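Local structure of alkylhydroperoxidase AhpD core: uncharacterized peroxidase-related protein (Ralstonia eutropha, 2PRR) at residues D50-R53 / A54-Y58; E75-V78 / V79-A83; E140-E143 / A144-E147. The protein is uncharacterised but, as a peroxidase-related member of the AhpD and carboxymuconolactone decarboxylase family, probably acts as an oxidoreductase that reduces peroxides. All coordinates share one frame; numbering follows the deposited sequence.

Interaction 1: D50-R53 / A54-Y58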
loop_
_atom_site.group_PDB
_atom_site.type_symbol
_atom_site.label_atom_id
_atom_site.label_comp_id
_atom_site.label_asym_id
_atom_site.label_seq_id
_atom_site.Cartn_x
_atom_site.Cartn_y
_atom_site.Cartn_z
ATOM N N ASP D 50 18.050 -24.309 21.508
ATOM C CA ASP D 50 17.379 -25.163 20.537
ATOM C C ASP D 50 17.034 -24.461 19.233
ATOM O O ASP D 50 17.031 -25.089 18.181
ATOM C CB ASP D 50 16.106 -25.782 21.136
ATOM C CG ASP D 50 16.409 -26.888 22.157
ATOM O OD1 ASP D 50 17.559 -27.409 22.185
ATOM O OD2 ASP D 50 15.479 -27.241 22.920
ATOM N N GLU D 51 16.747 -23.168 19.300
ATOM C CA GLU D 51 16.406 -22.385 18.102
ATOM C C GLU D 51 17.720 -22.047 17.387
ATOM O O GLU D 51 17.833 -22.084 16.169
ATOM C CB GLU D 51 15.610 -21.150 18.510
ATOM C CG GLU D 51 14.425 -21.506 19.383
ATOM C CD GLU D 51 13.642 -20.313 19.870
ATOM O OE1 GLU D 51 13.650 -19.266 19.191
ATOM O OE2 GLU D 51 13.021 -20.434 20.952
ATOM N N PHE D 52 18.725 -21.725 18.170
ATOM C CA PHE D 52 20.071 -21.519 17.661
ATOM C C PHE D 52 20.508 -22.717 16.805
ATOM O O PHE D 52 20.986 -22.550 15.685
ATOM C CB PHE D 52 21.016 -21.372 18.868
ATOM C CG PHE D 52 22.449 -21.225 18.513
ATOM C CD1 PHE D 52 23.211 -22.332 18.181
ATOM C CD2 PHE D 52 23.061 -19.995 18.565
ATOM C CE1 PHE D 52 24.521 -22.209 17.866
ATOM C CE2 PHE D 52 24.389 -19.876 18.249
ATOM C CZ PHE D 52 25.121 -20.998 17.899
ATOM N N ARG D 53 20.345 -23.927 17.325
ATOM C CA ARG D 53 20.794 -25.112 16.582
ATOM C C ARG D 53 20.015 -25.278 15.286
ATOM O O ARG D 53 20.587 -25.587 14.233
ATOM C CB ARG D 53 20.699 -26.386 17.438
ATOM C CG ARG D 53 21.661 -26.421 18.631
ATOM C CD ARG D 53 21.577 -27.727 19.410
ATOM N NE ARG D 53 22.301 -27.673 20.696
ATOM C CZ ARG D 53 21.732 -27.543 21.898
ATOM N NH1 ARG D 53 20.411 -27.406 22.047
ATOM N NH2 ARG D 53 22.509 -27.514 22.971
ATOM N N ALA D 54 18.707 -25.064 15.365
ATOM C CA ALA D 54 17.843 -25.225 14.205
ATOM C C ALA D 54 18.056 -24.114 13.160
ATOM O O ALA D 54 17.905 -24.340 11.951
ATOM C CB ALA D 54 16.382 -25.286 14.654
ATOM N N PHE D 55 18.386 -22.917 13.626
ATOM C CA PHE D 55 18.637 -21.774 12.750
ATOM C C PHE D 55 19.897 -22.030 11.939
ATOM O O PHE D 55 19.878 -21.995 10.707
ATOM C CB PHE D 55 18.811 -20.499 13.606
ATOM C CG PHE D 55 18.976 -19.213 12.817
ATOM C CD1 PHE D 55 20.225 -18.781 12.410
ATOM C CD2 PHE D 55 17.872 -18.418 12.521
ATOM C CE1 PHE D 55 20.373 -17.616 11.706
ATOM C CE2 PHE D 55 18.012 -17.248 11.828
ATOM C CZ PHE D 55 19.257 -16.839 11.418
ATOM N N PHE D 56 20.995 -22.290 12.628
ATOM C CA PHE D 56 22.250 -22.468 11.915
ATOM C C PHE D 56 22.287 -23.686 11.032
ATOM O O PHE D 56 22.882 -23.662 9.976
ATOM C CB PHE D 56 23.443 -22.330 12.848
ATOM C CG PHE D 56 23.636 -20.928 13.306
ATOM C CD1 PHE D 56 24.183 -19.987 12.450
ATOM C CD2 PHE D 56 23.200 -20.518 14.548
ATOM C CE1 PHE D 56 24.307 -18.690 12.843
ATOM C CE2 PHE D 56 23.336 -19.216 14.944
ATOM C CZ PHE D 56 23.890 -18.305 14.094
ATOM N N ALA D 57 21.598 -24.735 11.424
ATOM C CA ALA D 57 21.503 -25.900 10.569
ATOM C C ALA D 57 20.744 -25.573 9.294
ATOM O O ALA D 57 21.097 -26.049 8.216
ATOM C CB ALA D 57 20.839 -27.033 11.308
ATOM N N TYR D 58 19.688 -24.758 9.403
ATOM C CA TYR D 58 18.928 -24.380 8.225
ATOM C C TYR D 58 19.797 -23.449 7.409
ATOM O O TYR D 58 19.870 -23.576 6.195
ATOM C CB TYR D 58 17.615 -23.668 8.593
ATOM C CG TYR D 58 16.476 -23.966 7.643
ATOM C CD1 TYR D 58 16.667 -23.997 6.269
ATOM C CD2 TYR D 58 15.195 -24.193 8.120
ATOM C CE1 TYR D 58 15.623 -24.285 5.405
ATOM C CE2 TYR D 58 14.125 -24.481 7.238
ATOM C CZ TYR D 58 14.346 -24.504 5.888
ATOM O OH TYR D 58 13.308 -24.769 4.996
#
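F52 and F56 meet one turn apart on helix 49-63. The edge of the F56 ring is directed at the face of the F52 ring. CD2 of F56 sits over the centre of the F52 ring, 3.7 Å above its plane. The closest approach of the two rings is F52 CE2 to F56 CE2, at 3.5 Å. The centroids are 4.8 Å apart and the planes lie at 53°, a tilted edge-to-face pair. The first torsions differ. F52 has CG anti to the backbone N (chi1 177°). F56 has CG anti to its carbonyl carbon instead (chi1 -70°). This pairing brings the F56 edge over the earlier ring. CD1 of F55 lies over the centre of one face of the F56 ring, at a height of 3.8 Å. F42 of helix 40-45 also stacks with F56, while I24 and R27 of helix 22-35 pack on F52.

A54 lies against the preceding turn. Its CB rests 3.6 Å from D50 O. This side of the helix belongs to a subunit interface, where A54 packs on Y58 of the second subunit and E51 OE1 is hydrogen-bonded to W160 of the second subunit.

R53 runs extended from CG to NE toward the start of the segment. Its NH1 forms a 2.9 Å salt bridge with D50 OD1, which lies in the guanidinium plane at its edge. NE makes a second salt bridge, to D23, so two carboxylates share the guanidinium.

Backbone bonds link each residue from D50 to R53 with the one four places on. F56 N to F52 O is nearly straight. These i to i+4 bonds are those of an alpha-helix, which also sets F52 and F56 one turn apart on one side. The helix is packed within an all-helical AhpD-like fold.

Interaction 2: E75-V78 / V79-A83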
loop_
_atom_site.group_PDB
_atom_site.type_symbol
_atom_site.label_atom_id
_atom_site.label_comp_id
_atom_site.label_asym_id
_atom_site.label_seq_id
_atom_site.Cartn_x
_atom_site.Cartn_y
_atom_site.Cartn_z
ATOM N N GLU D 75 24.266 -14.210 -1.173
ATOM C CA GLU D 75 24.334 -13.046 -0.287
ATOM C C GLU D 75 23.613 -11.846 -0.887
ATOM O O GLU D 75 23.049 -11.037 -0.164
ATOM C CB GLU D 75 25.768 -12.671 -0.008
ATOM C CG GLU D 75 26.522 -13.726 0.792
ATOM C CD GLU D 75 25.951 -13.971 2.193
ATOM O OE1 GLU D 75 25.124 -13.171 2.687
ATOM O OE2 GLU D 75 26.327 -14.982 2.805
HETATM N N MSE D 76 23.618 -11.769 -2.212
HETATM C CA MSE D 76 22.943 -10.708 -2.927
HETATM C C MSE D 76 21.441 -10.819 -2.660
HETATM O O MSE D 76 20.774 -9.826 -2.372
HETATM C CB MSE D 76 23.295 -10.823 -4.413
HETATM C CG MSE D 76 23.171 -9.576 -5.232
HETATM SE SE MSE D 76 23.787 -9.893 -6.989
HETATM C CE MSE D 76 25.734 -10.604 -6.677
ATOM N N ILE D 77 20.923 -12.043 -2.699
ATOM C CA ILE D 77 19.518 -12.289 -2.390
ATOM C C ILE D 77 19.180 -11.823 -0.966
ATOM O O ILE D 77 18.126 -11.213 -0.721
ATOM C CB ILE D 77 19.137 -13.771 -2.581
ATOM C CG1 ILE D 77 19.338 -14.179 -4.051
ATOM C CG2 ILE D 77 17.642 -14.007 -2.164
ATOM C CD1 ILE D 77 19.107 -15.635 -4.387
ATOM N N VAL D 78 20.077 -12.076 -0.029
ATOM C CA VAL D 78 19.837 -11.683 1.354
ATOM C C VAL D 78 19.787 -10.186 1.511
ATOM O O VAL D 78 18.933 -9.641 2.262
ATOM C CB VAL D 78 20.930 -12.183 2.319
ATOM C CG1 VAL D 78 20.591 -11.740 3.760
ATOM C CG2 VAL D 78 21.087 -13.687 2.205
ATOM N N VAL D 79 20.675 -9.506 0.802
ATOM C CA VAL D 79 20.746 -8.075 0.945
ATOM C C VAL D 79 19.465 -7.367 0.391
ATOM O O VAL D 79 18.988 -6.444 1.038
ATOM C CB VAL D 79 22.049 -7.483 0.344
ATOM C CG1 VAL D 79 22.096 -6.007 0.549
ATOM C CG2 VAL D 79 23.324 -8.121 1.008
ATOM N N ALA D 80 18.943 -7.801 -0.757
ATOM C CA ALA D 80 17.771 -7.131 -1.357
ATOM C C ALA D 80 16.502 -7.386 -0.580
ATOM O O ALA D 80 15.671 -6.499 -0.440
ATOM C CB ALA D 80 17.591 -7.525 -2.825
ATOM N N THR D 81 16.348 -8.613 -0.094
ATOM C CA THR D 81 15.168 -9.026 0.658
ATOM C C THR D 81 15.148 -8.405 2.049
ATOM O O THR D 81 14.089 -7.920 2.508
ATOM C CB THR D 81 15.021 -10.563 0.664
ATOM O OG1 THR D 81 16.193 -11.221 1.223
ATOM C CG2 THR D 81 14.783 -11.035 -0.770
ATOM N N SER D 82 16.330 -8.333 2.657
ATOM C CA SER D 82 16.558 -7.718 3.968
ATOM C C SER D 82 16.374 -6.230 3.928
ATOM O O SER D 82 15.907 -5.611 4.893
ATOM C CB SER D 82 17.987 -7.979 4.422
ATOM O OG SER D 82 18.293 -9.351 4.300
ATOM N N ALA D 83 16.821 -5.651 2.829
ATOM C CA ALA D 83 16.652 -4.247 2.597
ATOM C C ALA D 83 15.136 -3.965 2.531
ATOM O O ALA D 83 14.684 -3.014 3.152
ATOM C CB ALA D 83 17.380 -3.807 1.327
#
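A chi1 of 58° puts T81 OG1 between the backbone N and the carbonyl carbon, from where it reaches back to I77 O. This stretch of helix 71-84 is buried, an alpha-helical part of the interior of the AhpD-like fold. CG2 of V79 lies beside its own backbone N and comes to 3.2 Å from E75 O. That oxygen accepts V79 N, and M76 O accepts A80 N at 161°, both routine i to i+4 bonds. M76 is modelled as selenomethionine.

The outward side chains join this helix to its neighbours. E75 OE1 is hydrogen-bonded to H94 ND1 on helix 88-102. I77 packs on I162, I165 and T166 of helix 156-179, and A80 on V111 and L132. The T81 hydroxyl, by contrast, turns back to its own helix. I77 O thereby takes two donors from one residue. T81 N bonds to I77 O at 3.2 Å, with an N-H...O angle of 161°. From the opposite face of the carbonyl plane, T81 OG1 donates to I77 O at 2.7 Å.

Interaction 3: E140-E143 / A144-E147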
loop_
_atom_site.group_PDB
_atom_site.type_symbol
_atom_site.label_atom_id
_atom_site.label_comp_id
_atom_site.label_asym_id
_atom_site.label_seq_id
_atom_site.Cartn_x
_atom_site.Cartn_y
_atom_site.Cartn_z
ATOM N N GLU D 140 1.433 -15.045 -5.065
ATOM C CA GLU D 140 1.199 -14.719 -6.457
ATOM C C GLU D 140 2.149 -15.412 -7.394
ATOM O O GLU D 140 2.010 -15.290 -8.600
ATOM C CB GLU D 140 1.248 -13.200 -6.672
ATOM C CG GLU D 140 -0.028 -12.468 -6.240
ATOM C CD GLU D 140 0.045 -10.954 -6.462
ATOM O OE1 GLU D 140 1.126 -10.445 -6.819
ATOM O OE2 GLU D 140 -0.975 -10.259 -6.261
ATOM N N VAL D 141 3.105 -16.159 -6.849
ATOM C CA VAL D 141 4.067 -16.852 -7.674
ATOM C C VAL D 141 3.368 -17.848 -8.583
ATOM O O VAL D 141 2.620 -18.692 -8.110
ATOM C CB VAL D 141 5.095 -17.606 -6.830
ATOM C CG1 VAL D 141 5.916 -18.494 -7.695
ATOM C CG2 VAL D 141 5.973 -16.632 -6.081
ATOM N N ASN D 142 3.655 -17.758 -9.880
ATOM C CA ASN D 142 3.058 -18.617 -10.916
ATOM C C ASN D 142 4.128 -19.224 -11.862
ATOM O O ASN D 142 5.330 -19.032 -11.653
ATOM C CB ASN D 142 2.028 -17.802 -11.697
ATOM C CG ASN D 142 2.617 -16.577 -12.323
ATOM O OD1 ASN D 142 3.817 -16.458 -12.504
ATOM N ND2 ASN D 142 1.775 -15.648 -12.646
ATOM N N GLU D 143 3.679 -19.942 -12.890
ATOM C CA GLU D 143 4.601 -20.591 -13.842
ATOM C C GLU D 143 5.429 -19.623 -14.692
ATOM O O GLU D 143 6.568 -19.944 -15.081
ATOM C CB GLU D 143 3.845 -21.588 -14.739
ATOM C CG GLU D 143 3.283 -22.783 -13.960
ATOM C CD GLU D 143 4.364 -23.647 -13.308
ATOM O OE1 GLU D 143 5.334 -24.030 -14.013
ATOM O OE2 GLU D 143 4.232 -23.937 -12.091
ATOM N N ALA D 144 4.857 -18.443 -14.958
ATOM C CA ALA D 144 5.541 -17.420 -15.730
ATOM C C ALA D 144 6.754 -16.895 -14.964
ATOM O O ALA D 144 7.742 -16.486 -15.581
ATOM C CB ALA D 144 4.597 -16.295 -16.098
ATOM N N ASP D 145 6.715 -16.936 -13.638
ATOM C CA ASP D 145 7.868 -16.477 -12.848
ATOM C C ASP D 145 9.002 -17.488 -13.000
ATOM O O ASP D 145 10.172 -17.107 -13.039
ATOM C CB ASP D 145 7.505 -16.265 -11.371
ATOM C CG ASP D 145 6.375 -15.224 -11.172
ATOM O OD1 ASP D 145 6.333 -14.173 -11.849
ATOM O OD2 ASP D 145 5.513 -15.466 -10.313
ATOM N N PHE D 146 8.665 -18.772 -13.083
ATOM C CA PHE D 146 9.690 -19.789 -13.279
ATOM C C PHE D 146 10.235 -19.701 -14.702
ATOM O O PHE D 146 11.451 -19.787 -14.879
ATOM C CB PHE D 146 9.179 -21.182 -12.923
ATOM C CG PHE D 146 8.909 -21.370 -11.445
ATOM C CD1 PHE D 146 9.955 -21.617 -10.563
ATOM C CD2 PHE D 146 7.609 -21.286 -10.937
ATOM C CE1 PHE D 146 9.706 -21.773 -9.197
ATOM C CE2 PHE D 146 7.361 -21.443 -9.575
ATOM C CZ PHE D 146 8.413 -21.688 -8.708
ATOM N N GLU D 147 9.352 -19.518 -15.697
ATOM C CA GLU D 147 9.754 -19.330 -17.117
ATOM C C GLU D 147 10.758 -18.200 -17.284
ATOM O O GLU D 147 11.776 -18.358 -17.963
ATOM C CB GLU D 147 8.554 -19.023 -18.027
ATOM C CG GLU D 147 7.697 -20.249 -18.429
ATOM C CD GLU D 147 6.358 -19.887 -19.113
ATOM O OE1 GLU D 147 6.386 -19.143 -20.122
ATOM O OE2 GLU D 147 5.289 -20.369 -18.646
#
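A capping box starts helix 143-151, built by N142 at the N-cap and D145 three residues on. D145 N donates to N142 OD1 at 3.1 Å, almost in line with the side-chain C=O bond. In return, N142 N gives its hydrogen to D145 OD2 at 3.0 Å and 166°, meeting that oxygen from above the carboxylate plane. D145 N also reaches N142 O, at 3.2 Å, from well above the carbonyl plane. The N-H of D145 is therefore shared between two oxygens of one residue.

N142 has chi1 58°, which places CG between its backbone N and carbonyl carbon and turns the amide over the first turn. The D145 side chain crosses it at about a right angle. Amide and carboxylate planes are 29° apart. The two acceptors N142 OD1 and D145 OD2 come within 2.9 Å. K133 of helix 122-137 ties the cap to the helix that precedes the loop in this all-helical fold: it is hydrogen-bonded to E140 O and forms a salt bridge with D145 OD2, where its charge probably eases the close approach.

V141 and F146 supply the apolar part of the turn. Their side chains cross at about a right angle, with V141 CG1 3.8 Å from F146 CE2. The ring of F146 also comes close to the backbone of the cap residue, CD2 lying 3.3 Å from N142 O. R11 of the second subunit makes a cation-pi contact with F146 and a salt bridge with E143 OE2, so the start of the helix takes part in a subunit interface.

E147 N donates to E143 O at 2.9 Å, an i to i+4 bond.

The three contacts follow one another along the chain. Interaction 1 lies on helix 49-63 and interaction 2 on the next, helix 71-84, both inside the part of the chain that belongs to the carboxymuconolactone decarboxylase family. Interaction 3 lies at the start of helix 143-151, later in the chain. Centres of interactions 1 and 2 are about 20 Å apart, as are those of 2 and 3, while 1 and 3 are about 31 Å apart. None touches another. Interaction 2 is nearest the centre of the chain and meets no other subunit. Interactions 1 and 3 both reach the second subunit. Helix 156-179 packs against side chains from all three, joining the buried contact to the two interface regions.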